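Local structure of esterase (Rhizomucor miehei CAU432, 4WY8) at residues I66-Q79 with Y105-N119. The protein probably hydrolyses carboxylic ester bonds as a carboxylesterase of the alpha/beta hydrolase fold from a thermophilic fungus. Residues are numbered along the deposited sequence; the frame is centred on the assembly and turned at random.
Sequences IELTITRPLDTENQ and YELTVRARAAVIFVN
Thr69 and Phe117, like Thr71 and Val115, form antiparallel hydrogen-bonded pairs between strands 66-73 and 114-118, a worked example of how an alpha/beta hydrolase sheet, otherwise mostly parallel, takes in an antiparallel strand. Thr69 N meets Phe117 O at 2.9 Å and Phe117 N returns to Thr69 O. Next to these pairs, Asn119 adds its side chain to the backbone bonding: ND2 lies 3.0 Å from Glu67 O and uses its other hydrogen on Thr69 OG1, almost straight at 170°. Because Asn119 N also binds Glu67 O, nearly in line with the carbonyl while ND2 comes from above its plane, one oxygen is gripped twice. Thr69 OG1 is shared with Glu55.

On the same face, Thr71 OG1 and Thr108 OG1 of the helix approach to 2.9 Å, the two side chains crossing at about a right angle; Thr108 OG1 also bonds Val104 O. With OG1 anti to the carbonyl carbon (chi1 -62°), Thr108 turns its CG2 away from the backbone N and lays that methyl 3.5 Å from Arg72 CA. Farther along, a water links Gln79 OE1 to Arg112 NE.

Apolar contacts occupy the other face, where Leu68 runs alongside Val118 and Ile70 alongside Ile116. Helix 130-143 covers this side through Ala138 and Val142, helix 101-111 packs on the threonine side, and strands 51-59 and 83-87 flank the pair.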
loop_
_atom_site.group_PDB
_atom_site.type_symbol
_atom_site.label_atom_id
_atom_site.label_comp_id
_atom_site.label_asym_id
_atom_site.label_seq_id
_atom_site.Cartn_x
_atom_site.Cartn_y
_atom_site.Cartn_z
ATOM N N ILE A 66 -23.348 9.514 -24.016
ATOM C CA ILE A 66 -22.371 8.811 -23.197
ATOM C C ILE A 66 -23.150 7.848 -22.312
ATOM O O ILE A 66 -24.121 8.239 -21.644
ATOM C CB ILE A 66 -21.510 9.775 -22.375
ATOM C CG1 ILE A 66 -20.780 10.724 -23.320
ATOM C CG2 ILE A 66 -20.471 9.027 -21.585
ATOM C CD1 ILE A 66 -20.161 11.894 -22.639
ATOM N N GLU A 67 -22.774 6.575 -22.366
ATOM C CA GLU A 67 -23.390 5.575 -21.504
ATOM C C GLU A 67 -22.638 5.386 -20.191
ATOM O O GLU A 67 -21.451 5.053 -20.180
ATOM C CB GLU A 67 -23.515 4.245 -22.244
ATOM C CG GLU A 67 -24.215 4.362 -23.607
ATOM C CD GLU A 67 -25.607 4.967 -23.477
ATOM O OE1 GLU A 67 -26.325 4.597 -22.518
ATOM O OE2 GLU A 67 -25.992 5.803 -24.329
ATOM N N LEU A 68 -23.366 5.589 -19.097
ATOM C CA LEU A 68 -22.879 5.404 -17.738
ATOM C C LEU A 68 -23.524 4.183 -17.102
ATOM O O LEU A 68 -24.724 3.948 -17.285
ATOM C CB LEU A 68 -23.197 6.629 -16.883
ATOM C CG LEU A 68 -22.784 7.981 -17.470
ATOM C CD1 LEU A 68 -23.195 9.092 -16.511
ATOM C CD2 LEU A 68 -21.301 8.051 -17.773
ATOM N N THR A 69 -22.725 3.387 -16.393
ATOM C CA THR A 69 -23.243 2.312 -15.539
ATOM C C THR A 69 -22.955 2.689 -14.086
ATOM O O THR A 69 -21.801 2.811 -13.687
ATOM C CB THR A 69 -22.601 0.942 -15.902
ATOM O OG1 THR A 69 -22.764 0.705 -17.302
ATOM C CG2 THR A 69 -23.252 -0.182 -15.164
ATOM N N ILE A 70 -23.998 2.906 -13.297
ATOM C CA ILE A 70 -23.828 3.354 -11.928
ATOM C C ILE A 70 -24.179 2.262 -10.938
ATOM O O ILE A 70 -25.323 1.790 -10.900
ATOM C CB ILE A 70 -24.695 4.577 -11.640
ATOM C CG1 ILE A 70 -24.483 5.626 -12.733
ATOM C CG2 ILE A 70 -24.398 5.122 -10.240
ATOM C CD1 ILE A 70 -25.435 6.786 -12.650
ATOM N N THR A 71 -23.217 1.873 -10.103
ATOM C CA THR A 71 -23.500 0.845 -9.101
ATOM C C THR A 71 -23.424 1.440 -7.692
ATOM O O THR A 71 -22.592 2.301 -7.434
ATOM C CB THR A 71 -22.518 -0.365 -9.237
ATOM O OG1 THR A 71 -21.182 0.119 -9.316
ATOM C CG2 THR A 71 -22.805 -1.174 -10.508
ATOM N N ARG A 72 -24.313 1.026 -6.790
ATOM C CA ARG A 72 -24.209 1.451 -5.390
ATOM C C ARG A 72 -24.582 0.319 -4.437
ATOM O O ARG A 72 -25.230 -0.632 -4.854
ATOM C CB ARG A 72 -25.054 2.722 -5.132
ATOM C CG ARG A 72 -26.274 2.885 -5.957
ATOM C CD ARG A 72 -26.788 4.347 -5.987
ATOM N NE ARG A 72 -27.205 4.826 -4.674
ATOM C CZ ARG A 72 -27.027 6.068 -4.231
ATOM N NH1 ARG A 72 -27.454 6.402 -3.015
ATOM N NH2 ARG A 72 -26.424 6.976 -4.997
ATOM N N PRO A 73 -24.178 0.421 -3.153
ATOM C CA PRO A 73 -24.567 -0.658 -2.239
ATOM C C PRO A 73 -26.086 -0.697 -2.098
ATOM O O PRO A 73 -26.732 0.336 -2.322
ATOM C CB PRO A 73 -23.903 -0.272 -0.906
ATOM C CG PRO A 73 -22.892 0.796 -1.236
ATOM C CD PRO A 73 -23.425 1.484 -2.463
ATOM N N LEU A 74 -26.641 -1.870 -1.807
ATOM C CA LEU A 74 -28.063 -1.999 -1.493
ATOM C C LEU A 74 -28.364 -1.225 -0.222
ATOM O O LEU A 74 -27.466 -0.997 0.595
ATOM C CB LEU A 74 -28.449 -3.473 -1.327
ATOM C CG LEU A 74 -28.321 -4.365 -2.563
ATOM C CD1 LEU A 74 -28.683 -5.785 -2.214
ATOM C CD2 LEU A 74 -29.240 -3.856 -3.653
ATOM N N ASP A 75 -29.613 -0.798 -0.057
ATOM C CA ASP A 75 -30.004 -0.067 1.154
ATOM C C ASP A 75 -29.251 1.273 1.319
ATOM O O ASP A 75 -28.805 1.621 2.417
ATOM C CB ASP A 75 -29.791 -0.960 2.391
ATOM C CG ASP A 75 -30.628 -2.247 2.339
ATOM O OD1 ASP A 75 -31.661 -2.265 1.636
ATOM O OD2 ASP A 75 -30.241 -3.249 2.988
ATOM N N THR A 76 -29.060 1.977 0.206
ATOM C CA THR A 76 -28.527 3.342 0.210
ATOM C C THR A 76 -29.463 4.266 -0.576
ATOM O O THR A 76 -29.058 5.352 -1.011
ATOM C CB THR A 76 -27.085 3.417 -0.386
ATOM O OG1 THR A 76 -27.088 2.935 -1.741
ATOM C CG2 THR A 76 -26.129 2.574 0.441
ATOM N N GLU A 77 -30.723 3.842 -0.727
ATOM C CA GLU A 77 -31.699 4.516 -1.604
ATOM C C GLU A 77 -31.885 6.012 -1.340
ATOM O O GLU A 77 -31.991 6.796 -2.282
ATOM C CB GLU A 77 -33.061 3.808 -1.512
ATOM C CG GLU A 77 -33.098 2.482 -2.281
ATOM C CD GLU A 77 -32.924 1.261 -1.383
ATOM O OE1 GLU A 77 -33.352 0.158 -1.795
ATOM O OE2 GLU A 77 -32.333 1.398 -0.289
ATOM N N ASN A 78 -31.893 6.412 -0.073
ATOM C CA ASN A 78 -32.059 7.824 0.260
ATOM C C ASN A 78 -30.788 8.403 0.856
ATOM O O ASN A 78 -30.848 9.362 1.622
ATOM C CB ASN A 78 -33.211 8.030 1.258
ATOM C CG ASN A 78 -34.549 7.585 0.711
ATOM O OD1 ASN A 78 -34.918 7.919 -0.418
ATOM N ND2 ASN A 78 -35.291 6.825 1.514
ATOM N N GLN A 79 -29.647 7.801 0.525
ATOM C CA GLN A 79 -28.353 8.270 1.011
ATOM C C GLN A 79 -27.546 8.938 -0.090
ATOM O O GLN A 79 -27.513 8.463 -1.228
ATOM C CB GLN A 79 -27.530 7.106 1.566
ATOM C CG GLN A 79 -27.960 6.586 2.921
ATOM C CD GLN A 79 -27.051 5.470 3.402
ATOM O OE1 GLN A 79 -25.814 5.594 3.375
ATOM N NE2 GLN A 79 -27.653 4.354 3.802
ATOM N N TYR A 105 -17.921 -4.052 -8.537
ATOM C CA TYR A 105 -18.871 -4.423 -7.478
ATOM C C TYR A 105 -18.179 -4.417 -6.122
ATOM O O TYR A 105 -18.733 -3.864 -5.130
ATOM C CB TYR A 105 -19.503 -5.800 -7.731
ATOM C CG TYR A 105 -20.571 -5.842 -8.812
ATOM C CD1 TYR A 105 -20.617 -4.886 -9.822
ATOM C CD2 TYR A 105 -21.530 -6.866 -8.829
ATOM C CE1 TYR A 105 -21.599 -4.943 -10.827
ATOM C CE2 TYR A 105 -22.517 -6.933 -9.827
ATOM C CZ TYR A 105 -22.541 -5.966 -10.820
ATOM O OH TYR A 105 -23.502 -6.013 -11.816
ATOM N N GLU A 106 -16.959 -4.979 -6.075
ATOM C CA GLU A 106 -16.205 -4.981 -4.799
ATOM C C GLU A 106 -15.876 -3.566 -4.300
ATOM O O GLU A 106 -16.012 -3.261 -3.124
ATOM C CB GLU A 106 -14.903 -5.785 -4.940
ATOM C CG GLU A 106 -15.086 -7.305 -4.953
ATOM C CD GLU A 106 -15.561 -7.901 -3.616
ATOM O OE1 GLU A 106 -15.441 -7.245 -2.549
ATOM O OE2 GLU A 106 -16.041 -9.059 -3.636
ATOM N N LEU A 107 -15.411 -2.715 -5.201
ATOM C CA LEU A 107 -15.103 -1.332 -4.855
ATOM C C LEU A 107 -16.362 -0.617 -4.344
ATOM O O LEU A 107 -16.348 0.096 -3.348
ATOM C CB LEU A 107 -14.534 -0.620 -6.081
ATOM C CG LEU A 107 -14.082 0.833 -5.905
ATOM C CD1 LEU A 107 -12.963 1.004 -4.832
ATOM C CD2 LEU A 107 -13.661 1.410 -7.259
ATOM N N THR A 108 -17.459 -0.836 -5.046
ATOM C CA THR A 108 -18.747 -0.286 -4.673
ATOM C C THR A 108 -19.100 -0.627 -3.244
ATOM O O THR A 108 -19.401 0.285 -2.453
ATOM C CB THR A 108 -19.868 -0.802 -5.586
ATOM O OG1 THR A 108 -19.627 -0.379 -6.942
ATOM C CG2 THR A 108 -21.222 -0.296 -5.086
ATOM N N VAL A 109 -19.063 -1.912 -2.876
ATOM C CA VAL A 109 -19.532 -2.212 -1.513
ATOM C C VAL A 109 -18.478 -1.971 -0.442
ATOM O O VAL A 109 -18.815 -1.680 0.719
ATOM C CB VAL A 109 -20.033 -3.667 -1.369
ATOM C CG1 VAL A 109 -21.163 -3.932 -2.382
ATOM C CG2 VAL A 109 -18.889 -4.644 -1.598
ATOM N N ARG A 110 -17.202 -2.049 -0.800
ATOM C CA ARG A 110 -16.173 -1.804 0.208
ATOM C C ARG A 110 -16.061 -0.311 0.511
ATOM O O ARG A 110 -15.887 0.071 1.646
ATOM C CB ARG A 110 -14.824 -2.362 -0.231
ATOM C CG ARG A 110 -14.786 -3.889 -0.279
ATOM C CD ARG A 110 -13.389 -4.374 -0.635
ATOM N NE ARG A 110 -13.381 -5.738 -1.161
ATOM C CZ ARG A 110 -12.323 -6.548 -1.131
ATOM N NH1 ARG A 110 -11.181 -6.135 -0.579
ATOM N NH2 ARG A 110 -12.402 -7.764 -1.668
ATOM N N ALA A 111 -16.171 0.531 -0.506
ATOM C CA ALA A 111 -16.046 1.970 -0.298
ATOM C C ALA A 111 -17.382 2.583 0.101
ATOM O O ALA A 111 -17.425 3.712 0.583
ATOM C CB ALA A 111 -15.509 2.653 -1.563
ATOM N N ARG A 112 -18.462 1.824 -0.081
ATOM C CA ARG A 112 -19.821 2.343 0.106
ATOM C C ARG A 112 -19.985 3.616 -0.709
ATOM O O ARG A 112 -20.301 4.678 -0.179
ATOM C CB ARG A 112 -20.134 2.585 1.595
ATOM C CG ARG A 112 -20.290 1.285 2.372
ATOM C CD ARG A 112 -20.872 1.480 3.779
ATOM N NE ARG A 112 -22.221 2.039 3.738
ATOM C CZ ARG A 112 -23.314 1.311 3.532
ATOM N NH1 ARG A 112 -23.213 -0.000 3.345
ATOM N NH2 ARG A 112 -24.499 1.893 3.503
ATOM N N ALA A 113 -19.730 3.493 -2.003
ATOM C CA ALA A 113 -19.708 4.632 -2.901
ATOM C C ALA A 113 -20.592 4.335 -4.080
ATOM O O ALA A 113 -20.976 3.176 -4.287
ATOM C CB ALA A 113 -18.289 4.917 -3.361
ATOM N N ALA A 114 -20.945 5.370 -4.836
ATOM C CA ALA A 114 -21.532 5.170 -6.152
ATOM C C ALA A 114 -20.397 5.102 -7.151
ATOM O O ALA A 114 -19.663 6.081 -7.337
ATOM C CB ALA A 114 -22.506 6.298 -6.522
ATOM N N VAL A 115 -20.216 3.949 -7.777
ATOM C CA VAL A 115 -19.201 3.876 -8.813
ATOM C C VAL A 115 -19.857 4.189 -10.156
ATOM O O VAL A 115 -20.837 3.555 -10.577
ATOM C CB VAL A 115 -18.496 2.514 -8.842
ATOM C CG1 VAL A 115 -17.462 2.509 -9.904
ATOM C CG2 VAL A 115 -17.827 2.252 -7.492
ATOM N N ILE A 116 -19.335 5.220 -10.800
ATOM C CA ILE A 116 -19.853 5.671 -12.073
ATOM C C ILE A 116 -18.902 5.230 -13.181
ATOM O O ILE A 116 -17.839 5.810 -13.401
ATOM C CB ILE A 116 -20.050 7.188 -12.048
ATOM C CG1 ILE A 116 -21.033 7.532 -10.912
ATOM C CG2 ILE A 116 -20.583 7.680 -13.368
ATOM C CD1 ILE A 116 -21.039 8.979 -10.527
ATOM N N PHE A 117 -19.313 4.158 -13.843
ATOM C CA PHE A 117 -18.548 3.473 -14.860
ATOM C C PHE A 117 -18.833 4.067 -16.241
ATOM O O PHE A 117 -19.935 3.976 -16.756
ATOM C CB PHE A 117 -18.907 1.973 -14.819
ATOM C CG PHE A 117 -17.981 1.086 -15.611
ATOM C CD1 PHE A 117 -18.253 0.780 -16.938
ATOM C CD2 PHE A 117 -16.845 0.543 -15.014
ATOM C CE1 PHE A 117 -17.399 -0.054 -17.668
ATOM C CE2 PHE A 117 -15.983 -0.265 -15.732
ATOM C CZ PHE A 117 -16.265 -0.572 -17.061
ATOM N N VAL A 118 -17.832 4.668 -16.854
ATOM C CA VAL A 118 -18.037 5.272 -18.144
ATOM C C VAL A 118 -17.799 4.244 -19.235
ATOM O O VAL A 118 -16.693 3.693 -19.339
ATOM C CB VAL A 118 -17.093 6.464 -18.347
ATOM C CG1 VAL A 118 -17.332 7.082 -19.711
ATOM C CG2 VAL A 118 -17.297 7.473 -17.221
ATOM N N ASN A 119 -18.840 3.933 -20.009
ATOM C CA ASN A 119 -18.655 3.040 -21.142
ATOM C C ASN A 119 -18.154 3.826 -22.342
ATOM O O ASN A 119 -18.893 4.046 -23.289
ATOM C CB ASN A 119 -19.960 2.315 -21.479
ATOM C CG ASN A 119 -20.490 1.525 -20.311
ATOM O OD1 ASN A 119 -20.092 0.378 -20.095
ATOM N ND2 ASN A 119 -21.368 2.139 -19.523
HETATM O O HOH W 1 -23.419 4.476 3.745
#